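Amino acid ABC transporter, periplasmic amino acid-binding protein, putative (Streptococcus pneumoniae, PDB 4I62) binds L-arginine in a cleft and probably delivers it, as the substrate-binding protein of an ABC transporter, to the membrane permease. Local coordinates at residues 108-113 and 225-230; 149-154 and 191-196. All blocks are in the same frame, centred on the assembly; numbering follows the deposited sequence. Where two conformers were deposited one is given.

In the fold
Both contacts tie into the same mixed sheet, and contact 2 is nested in the chain between the two segments of contact 1. Their centres lie about 25 Å apart. Contact 1 is in the middle of the protein, where the loop 108-113 meets strand 226-232 beside the bound arginine; it is nearly all buried, and a single bridge, a buried serine-aspartate pair and an aromatic ring do the work. Contact 2 lies farther out, pairing strands 152-156 and 194-198 in parallel, over two bridges. There the later residues of the pairing, from Val-153 and Ala-194 on, are buried, while lysines and an aspartate bring charge and water to the outer end.

Contact 1 of 2, residues 108-113 and 225-230; sequences GVSKTD and DSYAVA. With ARG (arginine), chain B.
Ser-110 and Asp-225 meet through a short side-chain hydrogen bond, OG of Ser-110 giving its proton to OD1 of Asp-225 at 2.7 Å, on the syn side of the carboxylate. With chi1 at -177° the Asp-225 carboxylate stretches away from its own N and brings OD1 to the serine. The same Ser-110 OG accepts from the amino N of the bound arginine at 2.8 Å, so Asp-225 is a second-shell residue that positions a first-shell hydroxyl. Gly-108 O takes another bond from this amino group, and Ser-110 N points almost straight at the ligand carboxylate oxygen O (173° at the hydrogen). Next to the ligand amino group the packing is close. The Tyr-227 ring lies against the Gly-108 backbone, with CA of Gly-108 over the face, 3.9 Å from the ring centroid, and Gly-108 O above the same ring toward its rim. Ser-110 OG sits at the ring edge, while the phenol OH is hydrogen-bonded to OE1 of Glu-198, which also binds the ligand, and the ring of Phe-52 meets Tyr-227 edge-to-face. This is part of the ligand cleft of a type II periplasmic binding protein, in which the loop after strand 104-105 supplies backbone groups to the amino acid head. The two backbones join by a single bridge at Ser-110 and Tyr-227: Ala-228 N bonds to Val-109 O at 2.9 Å, and Lys-111 N to Ser-226 O at 2.9 Å. Water extends the bridge at each end, one molecule linking Val-109 N with Ala-228 O, the other Lys-111 O with Ser-226 N. The looser side belongs to Lys-111, which is partly exposed. Its CG rests 3.8 Å from CB of Ala-228, but the chain bends at chi3 (57°) and its amine leads away from strand 226-232.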
ATOM      1  N   GLY A 108       3.076   1.629   1.204  1.00  7.19           N
ATOM      2  CA  GLY A 108       2.517   1.550  -0.140  1.00  7.75           C
ATOM      3  C   GLY A 108       1.799   2.833  -0.535  1.00  6.96           C
ATOM      4  O   GLY A 108       0.777   2.782  -1.217  1.00  7.29           O
ATOM      5  N   VAL A 109       2.353   3.974  -0.143  1.00  7.15           N
ATOM      6  CA  VAL A 109       1.694   5.271  -0.333  1.00  7.56           C
ATOM      7  C   VAL A 109       1.925   5.837  -1.733  1.00  7.62           C
ATOM      8  O   VAL A 109       3.095   6.075  -2.126  1.00  8.51           O
ATOM      9  CB  VAL A 109       2.176   6.308   0.710  1.00  8.21           C
ATOM     10  CG1 VAL A 109       1.507   7.651   0.499  1.00  9.26           C
ATOM     11  CG2 VAL A 109       1.954   5.817   2.111  1.00  8.90           C
ATOM     12  N   SER A 110       0.858   6.049  -2.489  1.00  7.33           N
ATOM     13  CA  SER A 110       0.956   6.663  -3.782  1.00  8.77           C
ATOM     14  C   SER A 110       1.167   8.164  -3.684  1.00  9.02           C
ATOM     15  O   SER A 110       0.510   8.885  -2.913  1.00  9.98           O
ATOM     16  CB  SER A 110      -0.370   6.454  -4.517  1.00  9.41           C
ATOM     17  OG  SER A 110      -0.678   5.069  -4.692  1.00  9.68           O
ATOM     18  N   LYS A 111       2.042   8.699  -4.552  1.00 10.83           N
ATOM     19  CA  LYS A 111       2.097  10.162  -4.701  1.00 13.57           C
ATOM     20  C   LYS A 111       0.861  10.705  -5.391  1.00 14.39           C
ATOM     21  O   LYS A 111       0.352  10.118  -6.366  1.00 16.24           O
ATOM     22  CB  LYS A 111       3.253  10.606  -5.569  1.00 15.69           C
ATOM     23  CG  LYS A 111       4.506  10.232  -4.984  1.00 14.53           C
ATOM     24  CD  LYS A 111       5.687  10.710  -5.825  1.00 19.96           C
ATOM     25  CE  LYS A 111       5.679  12.203  -6.044  1.00 21.88           C
ATOM     26  NZ  LYS A 111       6.802  12.615  -6.976  1.00 26.92           N
ATOM     27  N   THR A 112       0.355  11.811  -4.896  1.00 15.81           N
ATOM     28  CA  THR A 112      -0.689  12.530  -5.623  1.00 15.96           C
ATOM     29  C   THR A 112      -0.415  14.016  -5.502  1.00 16.32           C
ATOM     30  O   THR A 112       0.330  14.438  -4.622  1.00 16.44           O
ATOM     31  CB  THR A 112      -2.084  12.264  -5.066  1.00 16.36           C
ATOM     32  OG1 THR A 112      -2.196  12.863  -3.780  1.00 16.60           O
ATOM     33  CG2 THR A 112      -2.415  10.776  -4.982  1.00 17.69           C
ATOM     34  N   ASP A 113      -1.019  14.819  -6.369  1.00 18.21           N
ATOM     35  CA  ASP A 113      -0.826  16.263  -6.280  1.00 18.01           C
ATOM     36  C   ASP A 113      -1.367  16.813  -4.984  1.00 17.78           C
ATOM     37  O   ASP A 113      -0.723  17.652  -4.360  1.00 20.58           O
ATOM     38  CB  ASP A 113      -1.459  16.990  -7.471  1.00 24.90           C
ATOM     39  CG  ASP A 113      -0.660  16.811  -8.748  1.00 34.37           C
ATOM     40  OD1 ASP A 113       0.467  16.275  -8.679  1.00 35.79           O
ATOM     41  OD2 ASP A 113      -1.149  17.231  -9.825  1.00 40.80           O
ATOM     42  N   ASP A 225       0.957   5.948 -11.078  1.00 15.32           N
ATOM     43  CA  ASP A 225       0.698   5.573  -9.710  1.00 11.85           C
ATOM     44  C   ASP A 225       2.017   5.054  -9.148  1.00 11.90           C
ATOM     45  O   ASP A 225       2.347   3.867  -9.319  1.00 14.47           O
ATOM     46  CB  ASP A 225      -0.370   4.484  -9.672  1.00 12.56           C
ATOM     47  CG  ASP A 225      -0.745   4.075  -8.261  1.00 11.59           C
ATOM     48  OD1 ASP A 225      -0.195   4.646  -7.281  1.00 12.00           O
ATOM     49  OD2 ASP A 225      -1.617   3.187  -8.146  1.00 11.99           O
ATOM     50  N   SER A 226       2.763   5.938  -8.516  1.00 11.33           N
ATOM     51  CA  SER A 226       4.071   5.600  -7.971  1.00 10.90           C
ATOM     52  C   SER A 226       4.086   5.677  -6.463  1.00  9.88           C
ATOM     53  O   SER A 226       3.593   6.651  -5.870  1.00 11.42           O
ATOM     54  CB  SER A 226       5.109   6.568  -8.513  1.00 15.54           C
ATOM     55  OG  SER A 226       5.191   6.438  -9.925  1.00 19.86           O
ATOM     56  N   TYR A 227       4.631   4.631  -5.816  1.00  8.86           N
ATOM     57  CA  TYR A 227       4.760   4.629  -4.378  1.00  8.37           C
ATOM     58  C   TYR A 227       6.019   5.406  -3.952  1.00  8.89           C
ATOM     59  O   TYR A 227       7.052   5.346  -4.616  1.00  9.55           O
ATOM     60  CB  TYR A 227       4.915   3.213  -3.822  1.00  9.96           C
ATOM     61  CG  TYR A 227       3.759   2.280  -3.942  1.00  9.41           C
ATOM     62  CD1 TYR A 227       2.529   2.680  -4.437  1.00 10.60           C
ATOM     63  CD2 TYR A 227       3.930   0.953  -3.541  1.00 10.26           C
ATOM     64  CE1 TYR A 227       1.461   1.750  -4.525  1.00  9.80           C
ATOM     65  CE2 TYR A 227       2.900   0.039  -3.629  1.00 10.67           C
ATOM     66  CZ  TYR A 227       1.679   0.438  -4.125  1.00  9.31           C
ATOM     67  OH  TYR A 227       0.668  -0.512  -4.170  1.00 11.19           O
ATOM     68  N   ALA A 228       5.888   6.108  -2.825  1.00  8.66           N
ATOM     69  CA  ALA A 228       6.984   6.880  -2.272  1.00  9.14           C
ATOM     70  C   ALA A 228       6.835   6.939  -0.757  1.00  8.78           C
ATOM     71  O   ALA A 228       5.756   6.638  -0.196  1.00  8.38           O
ATOM     72  CB  ALA A 228       7.009   8.262  -2.889  1.00 10.15           C
ATOM     73  N   VAL A 229       7.913   7.309  -0.079  1.00  9.18           N
ATOM     74  CA  VAL A 229       7.888   7.528   1.357  1.00  9.05           C
ATOM     75  C   VAL A 229       7.434   8.953   1.633  1.00  9.22           C
ATOM     76  O   VAL A 229       7.961   9.893   1.039  1.00  9.76           O
ATOM     77  CB  VAL A 229       9.287   7.308   1.925  1.00  9.54           C
ATOM     78  CG1 VAL A 229       9.345   7.675   3.415  1.00 10.12           C
ATOM     79  CG2 VAL A 229       9.773   5.889   1.640  1.00  9.84           C
ATOM     80  N   ALA A 230       6.440   9.104   2.516  1.00  8.89           N
ATOM     81  CA  ALA A 230       5.960  10.460   2.855  1.00  9.25           C
ATOM     82  C   ALA A 230       6.579  10.930   4.139  1.00  9.67           C
ATOM     83  O   ALA A 230       6.795  10.151   5.090  1.00  9.74           O
ATOM     84  CB  ALA A 230       4.435  10.469   2.999  1.00 10.36           C
TER
HETATM   85  N   ARG B 301      -1.494   3.120  -2.846  1.00  7.22           N
HETATM   86  CA  ARG B 301      -2.788   3.488  -2.214  1.00  7.21           C
HETATM   87  C   ARG B 301      -2.735   4.888  -1.609  1.00  6.85           C
HETATM   88  O   ARG B 301      -1.626   5.407  -1.365  1.00  7.83           O
HETATM   89  CB  ARG B 301      -3.228   2.435  -1.215  1.00  7.22           C
HETATM   90  CG  ARG B 301      -2.185   2.149  -0.132  1.00  7.27           C
HETATM   91  CD  ARG B 301      -2.754   1.320   1.000  1.00  6.76           C
HETATM   92  NE  ARG B 301      -1.679   0.818   1.836  1.00  7.20           N
HETATM   93  CZ  ARG B 301      -1.838   0.090   2.922  1.00  6.86           C
HETATM   94  NH1 ARG B 301      -0.775  -0.303   3.616  1.00  7.89           N
HETATM   95  NH2 ARG B 301      -3.063  -0.242   3.326  1.00  7.69           N
HETATM   96  OXT ARG B 301      -3.852   5.441  -1.336  1.00  7.84           O
HETATM   97  O   HOH W   1       5.065   4.194   1.054  1.00  7.63           O
HETATM   98  O   HOH W   2       1.704   8.678  -8.269  1.00 18.90           O

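Contact 2 of 2, residues 149-154 and 191-196; sequences AQKKVG and QVDAVI
Gly-154 and Val-195, like Val-153 and Ala-194, are bridged as neighbours in a parallel pairing of strands 152-156 and 194-198, within the mixed sheet of this type II periplasmic binding protein; the N-to-C directions of the short segments 152-154 and 194-196 are 35° apart. Backbone hydrogen bonds make the ladder. Gly-154 N gives to Ala-194 O at 2.9 Å, in the carbonyl plane, and Ile-196 N gives to Gly-154 O at 3.1 Å. At the start of the pairing Lys-152 O takes Asp-193 N at 2.8 Å and, weakly, Ala-194 N. The apolar contact is between Val-153 and Ile-196, whose side chains approach at a slant, CG1 of Val-153 3.9 Å from CG1 of Ile-196. On the other face Val-195 CG1 lies 3.6 Å from Gly-154 O, and Leu-183 of helix 180-188 adjoins Val-195. Charged groups gather at the outer end. The Lys-151 chain crosses Asp-193 at about a right angle before its amine turns away to Tyr-142 OH. Asp-193 keeps CG beside its backbone N, opposite the carbonyl carbon (chi1 -65°), which brings OD2 to Lys-152 N for a nearly straight bond (176°) on the anti side of the carboxylate. The amine of Lys-152 reaches that oxygen through a water, 2.7 Å from NZ of Lys-152 and 2.7 Å from OD2 of Asp-193.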
ATOM      1  N   ALA A 149     -21.498  -0.493 -13.970  1.00 12.01           N
ATOM      2  CA  ALA A 149     -22.779   0.160 -13.763  1.00 14.09           C
ATOM      3  C   ALA A 149     -23.742  -0.746 -12.984  1.00 13.64           C
ATOM      4  O   ALA A 149     -23.907  -1.925 -13.299  1.00 15.52           O
ATOM      5  CB  ALA A 149     -23.372   0.546 -15.096  1.00 15.47           C
ATOM      6  N   GLN A 150     -24.381  -0.152 -11.973  1.00 13.89           N
ATOM      7  CA  GLN A 150     -25.375  -0.854 -11.149  0.62 14.91           C
ATOM      8  C   GLN A 150     -24.756  -1.965 -10.289  1.00 15.45           C
ATOM      9  O   GLN A 150     -25.488  -2.833  -9.776  1.00 19.23           O
ATOM     10  CB  GLN A 150     -26.546  -1.400 -11.995  0.62 17.73           C
ATOM     11  CG  GLN A 150     -27.459  -0.324 -12.576  0.62 21.27           C
ATOM     12  CD  GLN A 150     -26.926   0.333 -13.836  0.62 23.58           C
ATOM     13  OE1 GLN A 150     -26.630  -0.341 -14.821  0.62 24.80           O
ATOM     14  NE2 GLN A 150     -26.823   1.660 -13.820  0.62 24.07           N
ATOM     15  N   LYS A 151     -23.435  -1.973 -10.150  1.00 12.15           N
ATOM     16  CA  LYS A 151     -22.766  -2.948  -9.305  1.00 11.65           C
ATOM     17  C   LYS A 151     -22.233  -2.287  -8.042  1.00 12.11           C
ATOM     18  O   LYS A 151     -22.183  -1.060  -7.930  1.00 14.49           O
ATOM     19  CB  LYS A 151     -21.602  -3.621 -10.058  1.00 13.03           C
ATOM     20  CG  LYS A 151     -22.012  -4.279 -11.367  1.00 17.20           C
ATOM     21  CD  LYS A 151     -23.025  -5.384 -11.092  1.00 20.96           C
ATOM     22  CE  LYS A 151     -23.657  -5.956 -12.355  1.00 29.76           C
ATOM     23  NZ  LYS A 151     -22.671  -6.717 -13.172  1.00 35.24           N
ATOM     24  N   LYS A 152     -21.825  -3.114  -7.084  1.00 11.24           N
ATOM     25  CA  LYS A 152     -21.282  -2.672  -5.809  1.00 12.15           C
ATOM     26  C   LYS A 152     -19.759  -2.857  -5.817  1.00  9.73           C
ATOM     27  O   LYS A 152     -19.273  -3.962  -6.028  1.00 11.08           O
ATOM     28  CB  LYS A 152     -21.907  -3.501  -4.669  1.00 14.47           C
ATOM     29  CG  LYS A 152     -23.430  -3.470  -4.642  1.00 21.08           C
ATOM     30  CD  LYS A 152     -24.020  -4.644  -3.885  1.00 28.76           C
ATOM     31  CE  LYS A 152     -25.540  -4.574  -3.881  1.00 35.09           C
ATOM     32  NZ  LYS A 152     -26.109  -4.435  -5.265  1.00 38.43           N
ATOM     33  N   VAL A 153     -19.035  -1.762  -5.591  1.00  9.44           N
ATOM     34  CA  VAL A 153     -17.578  -1.773  -5.729  1.00  8.59           C
ATOM     35  C   VAL A 153     -16.941  -1.257  -4.446  1.00  8.60           C
ATOM     36  O   VAL A 153     -17.325  -0.184  -3.931  1.00 11.03           O
ATOM     37  CB  VAL A 153     -17.159  -0.866  -6.915  1.00  9.33           C
ATOM     38  CG1 VAL A 153     -15.644  -0.887  -7.130  1.00 10.92           C
ATOM     39  CG2 VAL A 153     -17.873  -1.318  -8.190  1.00 11.13           C
ATOM     40  N   GLY A 154     -15.987  -2.010  -3.924  1.00  8.05           N
ATOM     41  CA  GLY A 154     -15.284  -1.633  -2.711  1.00  8.81           C
ATOM     42  C   GLY A 154     -13.897  -1.076  -2.949  1.00  6.89           C
ATOM     43  O   GLY A 154     -13.224  -1.393  -3.921  1.00  7.81           O
ATOM     44  N   GLN A 191     -21.240  -9.488  -0.989  0.55 13.66           N
ATOM     45  CA  GLN A 191     -21.789  -8.206  -0.566  0.55 13.62           C
ATOM     46  C   GLN A 191     -21.338  -7.064  -1.472  0.55 11.96           C
ATOM     47  O   GLN A 191     -22.078  -6.105  -1.689  0.55 13.65           O
ATOM     48  CB  GLN A 191     -21.450  -7.924   0.893  0.55 13.66           C
ATOM     49  CG  GLN A 191     -22.154  -8.832   1.876  0.55 21.24           C
ATOM     50  CD  GLN A 191     -21.634  -8.638   3.290  0.55 22.69           C
ATOM     51  OE1 GLN A 191     -20.704  -9.323   3.766  0.55 19.21           O
ATOM     52  NE2 GLN A 191     -22.213  -7.672   3.958  0.55 27.81           N
ATOM     53  N   VAL A 192     -20.103  -7.162  -1.958  1.00 11.33           N
ATOM     54  CA  VAL A 192     -19.647  -6.362  -3.099  1.00 12.29           C
ATOM     55  C   VAL A 192     -19.344  -7.266  -4.292  1.00  9.87           C
ATOM     56  O   VAL A 192     -19.079  -8.477  -4.112  1.00 11.33           O
ATOM     57  CB  VAL A 192     -18.415  -5.476  -2.803  1.00 11.57           C
ATOM     58  CG1 VAL A 192     -18.714  -4.530  -1.650  1.00 14.50           C
ATOM     59  CG2 VAL A 192     -17.177  -6.295  -2.524  1.00 11.07           C
ATOM     60  N   ASP A 193     -19.386  -6.704  -5.494  1.00  9.86           N
ATOM     61  CA  ASP A 193     -19.097  -7.416  -6.715  1.00  9.73           C
ATOM     62  C   ASP A 193     -17.623  -7.375  -7.112  1.00  8.67           C
ATOM     63  O   ASP A 193     -17.159  -8.234  -7.846  1.00  9.83           O
ATOM     64  CB  ASP A 193     -19.930  -6.784  -7.831  1.00 10.99           C
ATOM     65  CG  ASP A 193     -21.375  -6.975  -7.603  1.00 13.93           C
ATOM     66  OD1 ASP A 193     -21.773  -8.172  -7.517  1.00 17.37           O
ATOM     67  OD2 ASP A 193     -22.141  -5.982  -7.489  1.00 13.45           O
ATOM     68  N   ALA A 194     -16.897  -6.356  -6.643  1.00  9.08           N
ATOM     69  CA  ALA A 194     -15.503  -6.158  -7.060  1.00  8.01           C
ATOM     70  C   ALA A 194     -14.841  -5.257  -6.053  1.00  8.08           C
ATOM     71  O   ALA A 194     -15.516  -4.416  -5.423  1.00  8.63           O
ATOM     72  CB  ALA A 194     -15.428  -5.511  -8.437  1.00  9.20           C
ATOM     73  N   VAL A 195     -13.529  -5.404  -5.903  1.00  7.90           N
ATOM     74  CA  VAL A 195     -12.720  -4.496  -5.095  1.00  7.19           C
ATOM     75  C   VAL A 195     -11.565  -4.001  -5.946  1.00  7.20           C
ATOM     76  O   VAL A 195     -10.930  -4.780  -6.676  1.00  8.19           O
ATOM     77  CB  VAL A 195     -12.189  -5.198  -3.816  1.00  8.43           C
ATOM     78  CG1 VAL A 195     -11.271  -4.273  -3.023  1.00  9.50           C
ATOM     79  CG2 VAL A 195     -13.348  -5.676  -2.966  1.00  9.51           C
ATOM     80  N   ILE A 196     -11.269  -2.701  -5.869  1.00  7.23           N
ATOM     81  CA  ILE A 196     -10.153  -2.116  -6.598  1.00  7.51           C
ATOM     82  C   ILE A 196      -8.884  -2.201  -5.771  1.00  7.02           C
ATOM     83  O   ILE A 196      -8.834  -1.645  -4.653  1.00  7.75           O
ATOM     84  CB  ILE A 196     -10.411  -0.631  -6.972  1.00  8.25           C
ATOM     85  CG1 ILE A 196     -11.783  -0.425  -7.611  1.00  9.43           C
ATOM     86  CG2 ILE A 196      -9.289  -0.093  -7.840  1.00  8.21           C
ATOM     87  CD1 ILE A 196     -12.110   1.026  -7.888  1.00 12.29           C
TER
HETATM   88  O   HOH W   3     -24.842  -6.080  -7.033  0.55 21.33           O